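Local coordinates for protein putative glycoside hydrolase (Bacteroides ovatus, PDB 4ONZ) that is of unknown function but is a putative glycoside hydrolase of a clan of five-bladed beta-propeller proteins, at residues N11-G16 / D298-P303; R254-I259 / D352-K357; V262-N267 / V322-L327. One frame throughout, in Å; residues are numbered along the deposited sequence.

How the interactions relate
The modelled chain begins with loop 11-16; 281 residues separate it from its partner. Next come 254-259, at the turn between strands 245-255 and 258-266, and 262-267, further along strand 258-266. Segment 298-303 then closes interaction 1. Segment 322-327 closes interaction 3 and 352-357 closes interaction 2. Interaction 3 is therefore nested inside interaction 2, and interaction 1 crosses both. Interaction 1 fixes the N-terminal segment to the sheet that holds strand 296-299. Interaction 2 docks the C-terminal tail on a turn of that sheet. Interaction 3 joins the sheet to strand 322-330. N12 touches H257 and K355, V14 touches K355, and R299 NE probably bonds Y263 OH.

Interaction 1 of 3, residues N11-G16 / D298-P303; sequences NNWVIG and DRLDKP
W13 NE1 donates a hydrogen bond to D298 OD2 at 2.9 Å. The bond is bent, with an N-H...O angle of 139°. The nitrogen meets OD2 from above the carboxylate plane, and OD2 itself is tilted from the indole plane. Ring and carboxylate are turned 49° against each other, so the acid lies neither flat on the ring nor upright to it. The other oxygen has its own partner: R299 N donates to D298 OD1 at 2.8 Å. One bond at each oxygen restrains the carboxylate. With D298 CG anti to the backbone N (chi1 -155°), the carboxylate swings to the indole N-H.

Strand 296-299 pairs antiparallel with strand 281-288 in a mixed sheet, probably part of a propeller as in this clan. The N-terminal segment packs against this sheet. W13 also touches Q285 and L287 of strand 281-288 and V260 of strand 258-266. I15 O accepts a bond from the Q285 side chain. R299 sets off away from the N-terminal segment; its guanidinium forms a salt bridge with D242.

Next to the polar bond is a small apolar cluster around L300. L300 CG lies 4.0 Å from W13 CH2. The W13 and L300 side chains slide past each other in opposite directions. V14 and L300 instead reach tip to tip, with V14 CG2 3.7 Å from L300 CD2. The same V14 CG2 sits over the centre of one face of the W13 ring, 3.8 Å above its plane. That methyl group touches both the indole face and the leucine. N11 is poorly ordered. In the modelled position its side chain crosses L300 obliquely, with N11 ND2 3.8 Å from L300 CD2.

Interaction 2 of 3, residues R254-I259 / D352-K357; sequences RTKHGI and DVKKLK
K354 meets K256 first. K354 O lies 3.5 Å from K256 CE, and the aliphatic part of the K354 side chain lies near the same carbon. K355 gives its carbonyl: K256 N donates to K355 O at 2.9 Å, with an N-H...O angle of 151°. T255 CA also lies against K355 O, at 3.3 Å. The K355 amine leads away and makes a long salt bridge with D352. L356 turns CD2 to T255 CG2, 4.2 Å away, and packs on I253 and on L334 of strand 333-340. L356 O is joined to R254 O by a water that donates to both. K357 O accepts from K256 NZ at 2.9 Å. A bend at the end of the K256 chain (chi4 -57°) brings the amine there. K357 NZ folds back to V353 O at 2.7 Å, on the opposite face of that carbonyl from L356 N.

The 3-10 turn 354-356 thus docks on a two-residue beta hairpin between strands 245-255 and 258-266. K256 and H257 form its tip, a type I turn closed by bonds from T255 N to G258 O and from G258 N to T255 O.

Interaction 3 of 3, residues V262-N267 / V322-L327; sequences VYNGKN and VFIEGL
This buried contact lies where two sheets meet, probably two blades of a beta-propeller. Strand 262-266 and strand 322-327 run nearly antiparallel, their axes 6.7 Å apart. They belong to different sheets, and a side chain links them. N264 uses both ends of its amide on the backbone of I324. Its CG is anti to the carbonyl carbon (chi1 -62°), which carries the amide across to I324. I324 N donates to N264 OD1 at 2.9 Å, from a direction tilted off the carbonyl plane. N264 ND2 donates to I324 O, also at 2.9 Å. This second bond is almost straight (174°), and the acceptor lies in the amide plane. The paired bonds fix the rotation of the amide, and one buried residue satisfies the N-H and C=O of another.

The amide also stacks on F323, the two planes 22° apart. F323 meets Y281 edge-to-face, and its side chain lies about 3 Å from a bound unknown ligand, probably from the crystallisation liquor. On the other side of N264, V262 CG1 packs against I324 CG2 at 4.0 Å. Over the F323 ring, N264 ND2 sits 3.5 Å above the plane, close to its centre.

Interaction 1 of 3, residues N11-G16 / D298-P303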
ATOM      1  N   ASN A  11      -9.061 -21.348  -9.786  1.00 65.44           N
ATOM      2  CA  ASN A  11      -8.842 -19.897  -9.487  1.00 66.95           C
ATOM      3  C   ASN A  11     -10.087 -19.030  -9.718  1.00 62.47           C
ATOM      4  O   ASN A  11     -10.012 -17.958 -10.320  1.00 63.32           O
ATOM      5  CB  ASN A  11      -7.643 -19.354 -10.283  1.00 67.86           C
ATOM      6  CG  ASN A  11      -6.306 -19.854  -9.754  1.00 70.13           C
ATOM      7  OD1 ASN A  11      -6.213 -20.362  -8.632  1.00 70.71           O
ATOM      8  ND2 ASN A  11      -5.257 -19.696 -10.556  1.00 65.46           N
ATOM      9  N   ASN A  12     -11.229 -19.505  -9.222  1.00 56.46           N
ATOM     10  CA  ASN A  12     -12.487 -18.760  -9.308  1.00 51.63           C
ATOM     11  C   ASN A  12     -12.538 -17.605  -8.291  1.00 43.76           C
ATOM     12  O   ASN A  12     -13.349 -16.689  -8.430  1.00 43.97           O
ATOM     13  CB  ASN A  12     -13.693 -19.692  -9.103  1.00 58.18           C
ATOM     14  CG  ASN A  12     -13.741 -20.310  -7.704  1.00 64.76           C
ATOM     15  OD1 ASN A  12     -12.709 -20.527  -7.063  1.00 64.67           O
ATOM     16  ND2 ASN A  12     -14.949 -20.610  -7.233  1.00 70.58           N
ATOM     17  N   TRP A  13     -11.662 -17.662  -7.283  1.00 34.13           N
ATOM     18  CA  TRP A  13     -11.592 -16.660  -6.217  1.00 30.45           C
ATOM     19  C   TRP A  13     -10.677 -15.465  -6.525  1.00 28.37           C
ATOM     20  O   TRP A  13     -10.706 -14.457  -5.816  1.00 27.72           O
ATOM     21  CB  TRP A  13     -11.100 -17.323  -4.921  1.00 30.61           C
ATOM     22  CG  TRP A  13      -9.713 -17.915  -5.015  1.00 28.50           C
ATOM     23  CD1 TRP A  13      -9.387 -19.204  -5.331  1.00 30.43           C
ATOM     24  CD2 TRP A  13      -8.470 -17.233  -4.792  1.00 28.71           C
ATOM     25  NE1 TRP A  13      -8.019 -19.365  -5.318  1.00 30.58           N
ATOM     26  CE2 TRP A  13      -7.435 -18.171  -4.985  1.00 28.34           C
ATOM     27  CE3 TRP A  13      -8.135 -15.921  -4.438  1.00 26.97           C
ATOM     28  CZ2 TRP A  13      -6.087 -17.838  -4.840  1.00 27.96           C
ATOM     29  CZ3 TRP A  13      -6.794 -15.593  -4.297  1.00 24.45           C
ATOM     30  CH2 TRP A  13      -5.790 -16.546  -4.498  1.00 25.78           C
ATOM     31  N   VAL A  14      -9.872 -15.580  -7.574  1.00 26.75           N
ATOM     32  CA  VAL A  14      -8.892 -14.555  -7.920  1.00 27.66           C
ATOM     33  C   VAL A  14      -9.561 -13.274  -8.412  1.00 24.89           C
ATOM     34  O   VAL A  14     -10.493 -13.323  -9.198  1.00 24.79           O
ATOM     35  CB  VAL A  14      -7.903 -15.090  -8.982  1.00 28.08           C
ATOM     36  CG1 VAL A  14      -6.899 -14.026  -9.384  1.00 28.63           C
ATOM     37  CG2 VAL A  14      -7.177 -16.318  -8.452  1.00 30.95           C
ATOM     38  N   ILE A  15      -9.096 -12.131  -7.924  1.00 26.10           N
ATOM     39  CA  ILE A  15      -9.648 -10.854  -8.355  1.00 25.16           C
ATOM     40  C   ILE A  15      -8.910 -10.447  -9.624  1.00 26.98           C
ATOM     41  O   ILE A  15      -7.673 -10.410  -9.659  1.00 28.01           O
ATOM     42  CB  ILE A  15      -9.537  -9.768  -7.275  1.00 24.33           C
ATOM     43  CG1 ILE A  15     -10.235 -10.225  -5.993  1.00 25.85           C
ATOM     44  CG2 ILE A  15     -10.154  -8.468  -7.778  1.00 25.08           C
ATOM     45  CD1 ILE A  15     -10.110  -9.275  -4.832  1.00 25.89           C
ATOM     46  N   GLY A  16      -9.681 -10.160 -10.668  1.00 27.99           N
ATOM     47  CA  GLY A  16      -9.130  -9.786 -11.959  1.00 27.68           C
ATOM     48  C   GLY A  16      -9.973 -10.335 -13.103  1.00 28.41           C
ATOM     49  O   GLY A  16     -11.066 -10.837 -12.874  1.00 30.58           O
ATOM     50  N   ASP A 298      -5.829 -20.515   0.019  1.00 28.45           N
ATOM     51  CA  ASP A 298      -5.181 -20.679  -1.276  1.00 28.04           C
ATOM     52  C   ASP A 298      -4.197 -19.539  -1.518  1.00 26.31           C
ATOM     53  O   ASP A 298      -4.291 -18.488  -0.886  1.00 23.14           O
ATOM     54  CB  ASP A 298      -6.238 -20.736  -2.388  1.00 30.67           C
ATOM     55  CG  ASP A 298      -5.761 -21.488  -3.636  1.00 34.53           C
ATOM     56  OD1 ASP A 298      -4.557 -21.834  -3.753  1.00 33.78           O
ATOM     57  OD2 ASP A 298      -6.613 -21.748  -4.510  1.00 38.81           O
ATOM     58  N   ARG A 299      -3.278 -19.756  -2.457  1.00 24.98           N
ATOM     59  CA  ARG A 299      -2.223 -18.798  -2.774  1.00 24.08           C
ATOM     60  C   ARG A 299      -1.807 -19.016  -4.228  1.00 25.64           C
ATOM     61  O   ARG A 299      -1.654 -20.167  -4.668  1.00 27.82           O
ATOM     62  CB  ARG A 299      -1.047 -19.052  -1.823  1.00 22.72           C
ATOM     63  CG  ARG A 299       0.121 -18.082  -1.879  1.00 21.04           C
ATOM     64  CD  ARG A 299       1.133 -18.521  -0.843  1.00 21.28           C
ATOM     65  NE  ARG A 299       2.367 -17.748  -0.832  1.00 21.20           N
ATOM     66  CZ  ARG A 299       3.382 -17.992  -0.005  1.00 22.02           C
ATOM     67  NH1 ARG A 299       3.315 -18.997   0.860  1.00 22.40           N
ATOM     68  NH2 ARG A 299       4.473 -17.245  -0.045  1.00 22.46           N
ATOM     69  N   LEU A 300      -1.677 -17.937  -4.996  1.00 24.21           N
ATOM     70  CA  LEU A 300      -1.258 -18.063  -6.394  1.00 23.77           C
ATOM     71  C   LEU A 300       0.196 -18.502  -6.505  1.00 25.15           C
ATOM     72  O   LEU A 300       1.064 -17.973  -5.808  1.00 22.60           O
ATOM     73  CB  LEU A 300      -1.438 -16.748  -7.148  1.00 23.71           C
ATOM     74  CG  LEU A 300      -2.890 -16.291  -7.283  1.00 24.02           C
ATOM     75  CD1 LEU A 300      -2.965 -14.968  -8.009  1.00 24.05           C
ATOM     76  CD2 LEU A 300      -3.691 -17.342  -8.018  1.00 25.84           C
ATOM     77  N   ASP A 301       0.442 -19.486  -7.364  1.00 25.11           N
ATOM     78  CA  ASP A 301       1.790 -19.964  -7.634  1.00 26.69           C
ATOM     79  C   ASP A 301       2.540 -18.985  -8.519  1.00 25.09           C
ATOM     80  O   ASP A 301       3.745 -18.827  -8.376  1.00 25.23           O
ATOM     81  CB  ASP A 301       1.761 -21.320  -8.348  1.00 30.33           C
ATOM     82  CG  ASP A 301       1.427 -22.458  -7.423  1.00 35.21           C
ATOM     83  OD1 ASP A 301       1.649 -22.323  -6.207  1.00 37.12           O
ATOM     84  OD2 ASP A 301       0.971 -23.503  -7.919  1.00 45.56           O
ATOM     85  N   LYS A 302       1.814 -18.381  -9.453  1.00 23.71           N
ATOM     86  CA  LYS A 302       2.352 -17.426 -10.407  1.00 25.18           C
ATOM     87  C   LYS A 302       1.703 -16.080 -10.155  1.00 23.22           C
ATOM     88  O   LYS A 302       0.540 -16.023  -9.734  1.00 22.28           O
ATOM     89  CB  LYS A 302       2.021 -17.873 -11.837  1.00 27.36           C
ATOM     90  CG  LYS A 302       2.639 -19.201 -12.257  1.00 30.02           C
ATOM     91  CD  LYS A 302       4.145 -19.103 -12.382  1.00 31.84           C
ATOM     92  CE  LYS A 302       4.754 -20.390 -12.928  1.00 35.44           C
ATOM     93  NZ  LYS A 302       6.205 -20.206 -13.226  1.00 34.94           N
ATOM     94  N   PRO A 303       2.430 -14.988 -10.433  1.00 22.00           N
ATOM     95  CA  PRO A 303       1.828 -13.687 -10.190  1.00 20.05           C
ATOM     96  C   PRO A 303       0.662 -13.413 -11.144  1.00 20.94           C
ATOM     97  O   PRO A 303       0.634 -13.941 -12.255  1.00 20.25           O
ATOM     98  CB  PRO A 303       2.993 -12.707 -10.409  1.00 20.98           C
ATOM     99  CG  PRO A 303       3.963 -13.418 -11.283  1.00 21.35           C
ATOM    100  CD  PRO A 303       3.750 -14.893 -11.085  1.00 21.56           C
TER

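Interaction 2 of 3, residues R254-I259 / D352-K357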
ATOM      1  N   ARG A 254     -12.692  -8.406   1.607  1.00 24.79           N
ATOM      2  CA  ARG A 254     -13.587  -9.551   1.745  1.00 25.87           C
ATOM      3  C   ARG A 254     -14.251  -9.863   0.397  1.00 26.80           C
ATOM      4  O   ARG A 254     -14.569  -8.950  -0.369  1.00 23.17           O
ATOM      5  CB  ARG A 254     -14.671  -9.294   2.787  1.00 26.54           C
ATOM      6  CG  ARG A 254     -14.201  -9.305   4.230  1.00 26.72           C
ATOM      7  CD  ARG A 254     -15.414  -9.497   5.132  1.00 28.84           C
ATOM      8  NE  ARG A 254     -15.105  -9.385   6.554  1.00 29.29           N
ATOM      9  CZ  ARG A 254     -14.718 -10.386   7.344  1.00 29.85           C
ATOM     10  NH1 ARG A 254     -14.560 -11.621   6.873  1.00 29.81           N
ATOM     11  NH2 ARG A 254     -14.490 -10.142   8.632  1.00 30.87           N
ATOM     12  N   THR A 255     -14.430 -11.159   0.122  1.00 27.46           N
ATOM     13  CA  THR A 255     -15.092 -11.645  -1.101  1.00 28.98           C
ATOM     14  C   THR A 255     -15.971 -12.831  -0.709  1.00 29.66           C
ATOM     15  O   THR A 255     -15.916 -13.278   0.434  1.00 28.03           O
ATOM     16  CB  THR A 255     -14.085 -12.157  -2.161  1.00 29.10           C
ATOM     17  OG1 THR A 255     -13.485 -13.382  -1.712  1.00 27.04           O
ATOM     18  CG2 THR A 255     -12.997 -11.122  -2.445  1.00 28.18           C
ATOM     19  N   LYS A 256     -16.759 -13.348  -1.650  1.00 35.97           N
ATOM     20  CA  LYS A 256     -17.624 -14.512  -1.382  1.00 38.07           C
ATOM     21  C   LYS A 256     -16.836 -15.729  -0.883  1.00 37.32           C
ATOM     22  O   LYS A 256     -17.351 -16.524  -0.096  1.00 36.35           O
ATOM     23  CB  LYS A 256     -18.379 -14.954  -2.638  1.00 43.13           C
ATOM     24  CG  LYS A 256     -19.359 -13.959  -3.230  1.00 48.69           C
ATOM     25  CD  LYS A 256     -20.102 -14.604  -4.395  1.00 53.16           C
ATOM     26  CE  LYS A 256     -20.934 -13.600  -5.176  1.00 55.00           C
ATOM     27  NZ  LYS A 256     -21.921 -12.888  -4.322  1.00 57.34           N
ATOM     28  N   HIS A 257     -15.595 -15.872  -1.348  1.00 36.02           N
ATOM     29  CA  HIS A 257     -14.762 -17.028  -0.991  1.00 37.20           C
ATOM     30  C   HIS A 257     -13.900 -16.845   0.262  1.00 34.67           C
ATOM     31  O   HIS A 257     -13.298 -17.805   0.751  1.00 34.33           O
ATOM     32  CB  HIS A 257     -13.893 -17.411  -2.180  1.00 40.23           C
ATOM     33  CG  HIS A 257     -14.675 -17.678  -3.425  1.00 46.07           C
ATOM     34  ND1 HIS A 257     -14.936 -16.700  -4.362  1.00 51.16           N
ATOM     35  CD2 HIS A 257     -15.274 -18.803  -3.877  1.00 49.26           C
ATOM     36  CE1 HIS A 257     -15.654 -17.215  -5.343  1.00 52.86           C
ATOM     37  NE2 HIS A 257     -15.872 -18.491  -5.074  1.00 52.44           N
ATOM     38  N   GLY A 258     -13.864 -15.629   0.792  1.00 32.06           N
ATOM     39  CA  GLY A 258     -13.078 -15.321   1.982  1.00 31.40           C
ATOM     40  C   GLY A 258     -12.375 -13.986   1.834  1.00 31.64           C
ATOM     41  O   GLY A 258     -12.835 -13.121   1.097  1.00 33.20           O
ATOM     42  N   ILE A 259     -11.253 -13.828   2.528  1.00 26.47           N
ATOM     43  CA  ILE A 259     -10.481 -12.586   2.475  1.00 24.86           C
ATOM     44  C   ILE A 259      -9.375 -12.730   1.449  1.00 23.23           C
ATOM     45  O   ILE A 259      -8.629 -13.701   1.484  1.00 24.85           O
ATOM     46  CB  ILE A 259      -9.848 -12.271   3.847  1.00 24.88           C
ATOM     47  CG1 ILE A 259     -10.950 -12.038   4.887  1.00 25.12           C
ATOM     48  CG2 ILE A 259      -8.934 -11.046   3.761  1.00 23.21           C
ATOM     49  CD1 ILE A 259     -10.484 -12.120   6.324  1.00 25.89           C
ATOM     50  N   ASP A 352     -14.828  -7.150 -13.524  1.00 33.79           N
ATOM     51  CA  ASP A 352     -15.502  -8.310 -12.921  1.00 34.09           C
ATOM     52  C   ASP A 352     -15.507  -8.142 -11.399  1.00 31.08           C
ATOM     53  O   ASP A 352     -14.520  -8.462 -10.730  1.00 30.56           O
ATOM     54  CB  ASP A 352     -14.799  -9.614 -13.322  1.00 38.94           C
ATOM     55  CG  ASP A 352     -15.473 -10.855 -12.743  1.00 41.51           C
ATOM     56  OD1 ASP A 352     -16.577 -10.744 -12.165  1.00 38.66           O
ATOM     57  OD2 ASP A 352     -14.886 -11.953 -12.872  1.00 47.38           O
ATOM     58  N   VAL A 353     -16.632  -7.673 -10.858  1.00 28.90           N
ATOM     59  CA  VAL A 353     -16.745  -7.362  -9.422  1.00 29.43           C
ATOM     60  C   VAL A 353     -17.792  -8.146  -8.622  1.00 29.05           C
ATOM     61  O   VAL A 353     -17.975  -7.893  -7.422  1.00 27.51           O
ATOM     62  CB  VAL A 353     -17.016  -5.851  -9.234  1.00 29.16           C
ATOM     63  CG1 VAL A 353     -15.867  -5.044  -9.819  1.00 28.98           C
ATOM     64  CG2 VAL A 353     -18.339  -5.438  -9.878  1.00 31.70           C
ATOM     65  N   LYS A 354     -18.448  -9.107  -9.262  1.00 33.28           N
ATOM     66  CA  LYS A 354     -19.501  -9.889  -8.610  1.00 34.65           C
ATOM     67  C   LYS A 354     -19.036 -10.546  -7.316  1.00 33.11           C
ATOM     68  O   LYS A 354     -19.768 -10.556  -6.326  1.00 31.91           O
ATOM     69  CB  LYS A 354     -20.051 -10.953  -9.564  1.00 39.02           C
ATOM     70  CG  LYS A 354     -21.186 -11.769  -8.971  1.00 43.63           C
ATOM     71  CD  LYS A 354     -21.886 -12.617 -10.021  1.00 48.37           C
ATOM     72  CE  LYS A 354     -23.127 -13.272  -9.439  1.00 49.78           C
ATOM     73  NZ  LYS A 354     -23.906 -13.994 -10.482  1.00 55.88           N
ATOM     74  N   LYS A 355     -17.811 -11.073  -7.313  1.00 33.66           N
ATOM     75  CA  LYS A 355     -17.276 -11.758  -6.125  1.00 32.79           C
ATOM     76  C   LYS A 355     -17.187 -10.896  -4.864  1.00 30.69           C
ATOM     77  O   LYS A 355     -17.091 -11.434  -3.757  1.00 28.55           O
ATOM     78  CB  LYS A 355     -15.921 -12.411  -6.418  1.00 33.98           C
ATOM     79  CG  LYS A 355     -14.828 -11.468  -6.908  1.00 34.74           C
ATOM     80  CD  LYS A 355     -13.497 -12.195  -7.068  1.00 34.90           C
ATOM     81  CE  LYS A 355     -13.534 -13.336  -8.083  1.00 34.75           C
ATOM     82  NZ  LYS A 355     -13.780 -12.891  -9.481  1.00 35.14           N
ATOM     83  N   LEU A 356     -17.235  -9.574  -5.031  1.00 29.25           N
ATOM     84  CA  LEU A 356     -17.180  -8.649  -3.895  1.00 31.09           C
ATOM     85  C   LEU A 356     -18.492  -8.538  -3.103  1.00 33.15           C
ATOM     86  O   LEU A 356     -18.480  -8.052  -1.971  1.00 32.41           O
ATOM     87  CB  LEU A 356     -16.780  -7.249  -4.362  1.00 29.60           C
ATOM     88  CG  LEU A 356     -15.496  -7.106  -5.174  1.00 30.75           C
ATOM     89  CD1 LEU A 356     -15.250  -5.636  -5.467  1.00 30.44           C
ATOM     90  CD2 LEU A 356     -14.305  -7.715  -4.445  1.00 29.27           C
ATOM     91  N   LYS A 357     -19.618  -8.935  -3.697  1.00 39.28           N
ATOM     92  CA  LYS A 357     -20.920  -8.904  -2.996  1.00 43.12           C
ATOM     93  C   LYS A 357     -20.996 -10.005  -1.940  1.00 48.24           C
ATOM     94  O   LYS A 357     -20.895 -11.189  -2.264  1.00 47.49           O
ATOM     95  CB  LYS A 357     -22.091  -9.030  -3.980  1.00 47.20           C
ATOM     96  CG  LYS A 357     -22.678  -7.701  -4.446  1.00 52.39           C
ATOM     97  CD  LYS A 357     -21.651  -6.737  -5.020  1.00 53.60           C
ATOM     98  CE  LYS A 357     -21.046  -7.239  -6.320  1.00 54.52           C
ATOM     99  NZ  LYS A 357     -20.108  -6.239  -6.896  1.00 53.23           N
TER
HETATM  100  O   HOH W   1     -16.688  -7.267  -0.091  1.00 27.64           O

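Interaction 3 of 3, residues V262-N267 / V322-L327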
ATOM      1  N   VAL A 262      -4.042  -8.842  -1.721  1.00 18.45           N
ATOM      2  CA  VAL A 262      -3.162  -8.640  -2.863  1.00 19.31           C
ATOM      3  C   VAL A 262      -1.803  -8.266  -2.259  1.00 18.41           C
ATOM      4  O   VAL A 262      -1.703  -7.344  -1.434  1.00 17.68           O
ATOM      5  CB  VAL A 262      -3.670  -7.545  -3.831  1.00 19.12           C
ATOM      6  CG1 VAL A 262      -2.596  -7.173  -4.846  1.00 20.83           C
ATOM      7  CG2 VAL A 262      -4.929  -8.005  -4.547  1.00 21.63           C
ATOM      8  N   TYR A 263      -0.758  -8.993  -2.642  1.00 17.24           N
ATOM      9  CA  TYR A 263       0.557  -8.729  -2.098  1.00 17.68           C
ATOM     10  C   TYR A 263       1.621  -8.720  -3.184  1.00 17.04           C
ATOM     11  O   TYR A 263       1.409  -9.206  -4.291  1.00 17.01           O
ATOM     12  CB  TYR A 263       0.894  -9.726  -0.982  1.00 17.75           C
ATOM     13  CG  TYR A 263       1.236 -11.136  -1.419  1.00 17.06           C
ATOM     14  CD1 TYR A 263       0.248 -12.095  -1.602  1.00 16.93           C
ATOM     15  CD2 TYR A 263       2.559 -11.522  -1.594  1.00 16.72           C
ATOM     16  CE1 TYR A 263       0.571 -13.388  -1.975  1.00 17.48           C
ATOM     17  CE2 TYR A 263       2.889 -12.814  -1.958  1.00 15.86           C
ATOM     18  CZ  TYR A 263       1.899 -13.743  -2.149  1.00 17.58           C
ATOM     19  OH  TYR A 263       2.251 -15.024  -2.524  1.00 18.06           O
ATOM     20  N   ASN A 264       2.757  -8.129  -2.848  1.00 16.76           N
ATOM     21  CA  ASN A 264       3.857  -7.999  -3.766  1.00 15.28           C
ATOM     22  C   ASN A 264       4.986  -8.936  -3.407  1.00 16.74           C
ATOM     23  O   ASN A 264       5.446  -8.960  -2.262  1.00 19.24           O
ATOM     24  CB  ASN A 264       4.344  -6.568  -3.736  1.00 14.87           C
ATOM     25  CG  ASN A 264       3.280  -5.602  -4.178  1.00 15.69           C
ATOM     26  OD1 ASN A 264       2.878  -5.612  -5.331  1.00 16.53           O
ATOM     27  ND2 ASN A 264       2.807  -4.773  -3.263  1.00 15.00           N
ATOM     28  N   GLY A 265       5.435  -9.704  -4.393  1.00 17.19           N
ATOM     29  CA  GLY A 265       6.537 -10.628  -4.198  1.00 18.26           C
ATOM     30  C   GLY A 265       7.764 -10.089  -4.889  1.00 18.50           C
ATOM     31  O   GLY A 265       7.669  -9.582  -6.001  1.00 22.42           O
ATOM     32  N   LYS A 266       8.913 -10.137  -4.222  1.00 18.60           N
ATOM     33  CA  LYS A 266      10.151  -9.740  -4.864  1.00 17.32           C
ATOM     34  C   LYS A 266      10.842 -11.040  -5.263  1.00 17.93           C
ATOM     35  O   LYS A 266      11.048 -11.923  -4.424  1.00 17.53           O
ATOM     36  CB  LYS A 266      11.025  -8.886  -3.941  1.00 18.28           C
ATOM     37  CG  LYS A 266      12.309  -8.414  -4.598  1.00 18.05           C
ATOM     38  CD  LYS A 266      13.184  -7.602  -3.654  1.00 19.40           C
ATOM     39  CE  LYS A 266      14.501  -7.237  -4.319  1.00 21.43           C
ATOM     40  NZ  LYS A 266      15.323  -6.312  -3.496  1.00 22.18           N
ATOM     41  N   ASN A 267      11.232 -11.131  -6.534  1.00 17.89           N
ATOM     42  CA  ASN A 267      11.832 -12.337  -7.101  1.00 17.46           C
ATOM     43  C   ASN A 267      13.354 -12.373  -6.964  1.00 17.65           C
ATOM     44  O   ASN A 267      14.028 -11.396  -7.270  1.00 18.03           O
ATOM     45  CB  ASN A 267      11.453 -12.409  -8.597  1.00 17.28           C
ATOM     46  CG  ASN A 267      11.702 -13.776  -9.209  1.00 17.43           C
ATOM     47  OD1 ASN A 267      11.534 -14.808  -8.558  1.00 17.07           O
ATOM     48  ND2 ASN A 267      12.106 -13.791 -10.485  1.00 17.88           N
ATOM     49  N   VAL A 322       6.829  -3.837 -10.799  1.00 17.26           N
ATOM     50  CA  VAL A 322       5.540  -3.243 -10.448  1.00 17.42           C
ATOM     51  C   VAL A 322       5.247  -3.503  -8.971  1.00 16.77           C
ATOM     52  O   VAL A 322       5.578  -4.571  -8.449  1.00 16.80           O
ATOM     53  CB  VAL A 322       4.373  -3.753 -11.335  1.00 18.83           C
ATOM     54  CG1 VAL A 322       4.633  -3.401 -12.783  1.00 19.99           C
ATOM     55  CG2 VAL A 322       4.150  -5.253 -11.190  1.00 19.00           C
ATOM     56  N   PHE A 323       4.651  -2.514  -8.302  1.00 16.34           N
ATOM     57  CA  PHE A 323       4.368  -2.603  -6.863  1.00 16.10           C
ATOM     58  C   PHE A 323       2.961  -2.086  -6.610  1.00 16.41           C
ATOM     59  O   PHE A 323       2.707  -0.879  -6.709  1.00 15.39           O
ATOM     60  CB  PHE A 323       5.403  -1.807  -6.078  1.00 16.43           C
ATOM     61  CG  PHE A 323       5.376  -2.071  -4.598  1.00 16.31           C
ATOM     62  CD1 PHE A 323       6.052  -3.158  -4.068  1.00 17.86           C
ATOM     63  CD2 PHE A 323       4.707  -1.223  -3.737  1.00 16.06           C
ATOM     64  CE1 PHE A 323       6.049  -3.404  -2.705  1.00 16.65           C
ATOM     65  CE2 PHE A 323       4.706  -1.462  -2.379  1.00 17.64           C
ATOM     66  CZ  PHE A 323       5.377  -2.551  -1.861  1.00 16.78           C
ATOM     67  N   ILE A 324       2.061  -3.017  -6.305  1.00 16.29           N
ATOM     68  CA  ILE A 324       0.627  -2.741  -6.152  1.00 17.69           C
ATOM     69  C   ILE A 324       0.320  -2.213  -4.773  1.00 16.43           C
ATOM     70  O   ILE A 324       0.677  -2.844  -3.780  1.00 15.09           O
ATOM     71  CB  ILE A 324      -0.224  -4.008  -6.368  1.00 20.12           C
ATOM     72  CG1 ILE A 324       0.204  -4.773  -7.625  1.00 24.13           C
ATOM     73  CG2 ILE A 324      -1.706  -3.664  -6.428  1.00 22.20           C
ATOM     74  CD1 ILE A 324       0.244  -3.968  -8.896  1.00 25.55           C
ATOM     75  N   GLU A 325      -0.361  -1.071  -4.696  1.00 15.24           N
ATOM     76  CA  GLU A 325      -0.580  -0.461  -3.383  1.00 15.35           C
ATOM     77  C   GLU A 325      -1.929   0.234  -3.171  1.00 16.30           C
ATOM     78  O   GLU A 325      -2.285   0.554  -2.024  1.00 15.76           O
ATOM     79  CB  GLU A 325       0.599   0.483  -3.124  1.00 15.52           C
ATOM     80  CG  GLU A 325       0.752   1.034  -1.707  1.00 15.19           C
ATOM     81  CD  GLU A 325       2.104   1.701  -1.505  1.00 16.22           C
ATOM     82  OE1 GLU A 325       3.075   1.312  -2.206  1.00 16.49           O
ATOM     83  OE2 GLU A 325       2.211   2.618  -0.650  1.00 15.78           O
ATOM     84  N   GLY A 326      -2.674   0.458  -4.254  1.00 15.53           N
ATOM     85  CA  GLY A 326      -3.993   1.072  -4.171  1.00 16.77           C
ATOM     86  C   GLY A 326      -5.043   0.254  -4.884  1.00 16.57           C
ATOM     87  O   GLY A 326      -4.784  -0.306  -5.941  1.00 17.89           O
ATOM     88  N   LEU A 327      -6.231   0.185  -4.295  1.00 18.09           N
ATOM     89  CA  LEU A 327      -7.341  -0.550  -4.862  1.00 20.78           C
ATOM     90  C   LEU A 327      -8.637   0.171  -4.532  1.00 20.95           C
ATOM     91  O   LEU A 327      -8.986   0.342  -3.354  1.00 20.43           O
ATOM     92  CB  LEU A 327      -7.385  -1.973  -4.306  1.00 20.66           C
ATOM     93  CG  LEU A 327      -8.513  -2.854  -4.830  1.00 21.68           C
ATOM     94  CD1 LEU A 327      -8.388  -3.081  -6.339  1.00 23.31           C
ATOM     95  CD2 LEU A 327      -8.516  -4.181  -4.080  1.00 22.75           C
TER